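Local structure of CYCLIN domain-containing protein (6Z3U) at residues R42-L47 against P75-F80. The protein probably acts as cyclin H of the CDK-activating kinase complex, regulating its cyclin-dependent serine/threonine kinase partner. Sequence-based numbering, arbitrary orientation.
Sequences RITERL and PTLPEF
The F80 ring meets helix 25-48 with its far end: I43 CG2 lies at the ring edge, in its plane, 3.9 Å from CE1, whereas T44 OG1 approaches obliquely, 3.3 Å from CZ. I43 and F80 run past each other in opposite senses; a chi1 of -61° sets CG1 of I43 beside the backbone N and leaves CG2, the branch that reaches the ring, anti to it. The T44 hydroxyl has its polar partner in the carbonyl of R40, one turn back in the same helix. Its methyl does separate work, with CG2 3.5 Å from L77 CD1 and the two side chains crossing at about a right angle. Further on, L47 CD1 is shared: L77 CD2 and the CD corner of the P78 ring each lie 3.6 Å from it. A glycine in place of T44 would probably open a gap beside L77 CD1 and take away the hydroxyl beside F80 CZ, leaving I43 as the ring's remaining neighbour within 42-47. C360 touches both P78 and F80, and M128 packs on I43. In this cyclin-family protein the chain, resuming after the unmodelled 50-74, runs back along the C-terminal end of helix 25-48 at the surface before entering helix 83-103. With no hydrogen bond across the segments, 252 Å² is buried mostly by apolar packing, with one hydroxyl, satisfied within its own helix, set beside the ring.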
loop_
_atom_site.group_PDB
_atom_site.type_symbol
_atom_site.label_atom_id
_atom_site.label_comp_id
_atom_site.label_asym_id
_atom_site.label_seq_id
_atom_site.Cartn_x
_atom_site.Cartn_y
_atom_site.Cartn_z
ATOM N N ARG A 42 7.091 -2.360 34.570
ATOM C CA ARG A 42 8.406 -2.026 34.035
ATOM C C ARG A 42 8.920 -0.708 34.601
ATOM O O ARG A 42 10.099 -0.598 34.957
ATOM C CB ARG A 42 8.354 -1.973 32.506
ATOM C CG ARG A 42 8.263 -3.342 31.850
ATOM C CD ARG A 42 8.490 -3.278 30.343
ATOM N NE ARG A 42 7.314 -2.826 29.603
ATOM C CZ ARG A 42 7.111 -1.579 29.184
ATOM N NH1 ARG A 42 6.005 -1.286 28.515
ATOM N NH2 ARG A 42 8.004 -0.627 29.428
ATOM N N ILE A 43 8.054 0.304 34.690
ATOM C CA ILE A 43 8.473 1.593 35.232
ATOM C C ILE A 43 8.741 1.477 36.728
ATOM O O ILE A 43 9.661 2.112 37.258
ATOM C CB ILE A 43 7.420 2.673 34.925
ATOM C CG1 ILE A 43 7.243 2.830 33.412
ATOM C CG2 ILE A 43 7.828 4.000 35.554
ATOM C CD1 ILE A 43 6.061 3.689 33.011
ATOM N N THR A 44 7.944 0.669 37.431
ATOM C CA THR A 44 8.136 0.497 38.867
ATOM C C THR A 44 9.497 -0.119 39.169
ATOM O O THR A 44 10.217 0.342 40.060
ATOM C CB THR A 44 7.012 -0.370 39.440
ATOM O OG1 THR A 44 5.766 0.332 39.351
ATOM C CG2 THR A 44 7.286 -0.726 40.892
ATOM N N GLU A 45 9.865 -1.170 38.433
ATOM C CA GLU A 45 11.161 -1.806 38.642
ATOM C C GLU A 45 12.307 -0.819 38.444
ATOM O O GLU A 45 13.263 -0.799 39.229
ATOM C CB GLU A 45 11.308 -2.994 37.689
ATOM C CG GLU A 45 12.613 -3.763 37.827
ATOM C CD GLU A 45 12.668 -4.989 36.929
ATOM O OE1 GLU A 45 11.729 -5.188 36.129
ATOM O OE2 GLU A 45 13.652 -5.754 37.024
ATOM N N ARG A 46 12.223 0.013 37.404
ATOM C CA ARG A 46 13.292 0.967 37.121
ATOM C C ARG A 46 13.437 1.992 38.239
ATOM O O ARG A 46 14.557 2.359 38.612
ATOM C CB ARG A 46 13.029 1.660 35.782
ATOM C CG ARG A 46 13.858 2.920 35.528
ATOM C CD ARG A 46 15.330 2.579 35.373
ATOM N NE ARG A 46 16.174 3.770 35.319
ATOM C CZ ARG A 46 17.392 3.808 34.782
ATOM N NH1 ARG A 46 18.081 4.940 34.781
ATOM N NH2 ARG A 46 17.923 2.718 34.242
ATOM N N LEU A 47 12.315 2.471 38.781
ATOM C CA LEU A 47 12.365 3.563 39.749
ATOM C C LEU A 47 13.175 3.186 40.985
ATOM O O LEU A 47 13.895 4.025 41.540
ATOM C CB LEU A 47 10.948 3.976 40.146
ATOM C CG LEU A 47 10.175 4.811 39.121
ATOM C CD1 LEU A 47 8.749 5.056 39.602
ATOM C CD2 LEU A 47 10.879 6.130 38.829
ATOM N N PRO A 75 11.368 5.570 49.226
ATOM C CA PRO A 75 11.108 4.978 47.906
ATOM C C PRO A 75 9.623 5.006 47.539
ATOM O O PRO A 75 9.005 3.955 47.367
ATOM C CB PRO A 75 11.616 3.540 48.063
ATOM C CG PRO A 75 12.653 3.622 49.141
ATOM C CD PRO A 75 12.171 4.682 50.089
ATOM N N THR A 76 9.067 6.208 47.408
ATOM C CA THR A 76 7.636 6.387 47.195
ATOM C C THR A 76 7.327 6.381 45.703
ATOM O O THR A 76 7.762 7.276 44.969
ATOM C CB THR A 76 7.160 7.693 47.834
ATOM O OG1 THR A 76 7.559 7.731 49.210
ATOM C CG2 THR A 76 5.644 7.816 47.747
ATOM N N LEU A 77 6.576 5.375 45.260
ATOM C CA LEU A 77 6.173 5.272 43.867
ATOM C C LEU A 77 5.039 6.250 43.562
ATOM O O LEU A 77 4.276 6.626 44.454
ATOM C CB LEU A 77 5.722 3.851 43.553
ATOM C CG LEU A 77 6.814 2.781 43.545
ATOM C CD1 LEU A 77 6.196 1.392 43.519
ATOM C CD2 LEU A 77 7.749 2.974 42.357
ATOM N N PRO A 78 4.909 6.680 42.310
ATOM C CA PRO A 78 3.828 7.595 41.941
ATOM C C PRO A 78 2.551 6.852 41.564
ATOM O O PRO A 78 2.512 5.624 41.474
ATOM C CB PRO A 78 4.410 8.336 40.731
ATOM C CG PRO A 78 5.275 7.314 40.073
ATOM C CD PRO A 78 5.837 6.448 41.186
ATOM N N GLU A 79 1.496 7.634 41.345
ATOM C CA GLU A 79 0.217 7.099 40.899
ATOM C C GLU A 79 0.251 6.908 39.387
ATOM O O GLU A 79 0.422 7.877 38.640
ATOM C CB GLU A 79 -0.923 8.036 41.290
ATOM C CG GLU A 79 -0.897 8.491 42.736
ATOM C CD GLU A 79 -1.944 9.549 43.019
ATOM O OE1 GLU A 79 -1.753 10.340 43.969
ATOM O OE2 GLU A 79 -2.953 9.593 42.281
ATOM N N PHE A 80 0.095 5.667 38.937
ATOM C CA PHE A 80 0.111 5.359 37.514
ATOM C C PHE A 80 -1.280 5.544 36.917
ATOM O O PHE A 80 -2.295 5.407 37.603
ATOM C CB PHE A 80 0.601 3.929 37.289
ATOM C CG PHE A 80 2.018 3.703 37.736
ATOM C CD1 PHE A 80 3.083 3.984 36.897
ATOM C CD2 PHE A 80 2.283 3.213 39.003
ATOM C CE1 PHE A 80 4.383 3.781 37.313
ATOM C CE2 PHE A 80 3.581 3.005 39.422
ATOM C CZ PHE A 80 4.632 3.290 38.577
#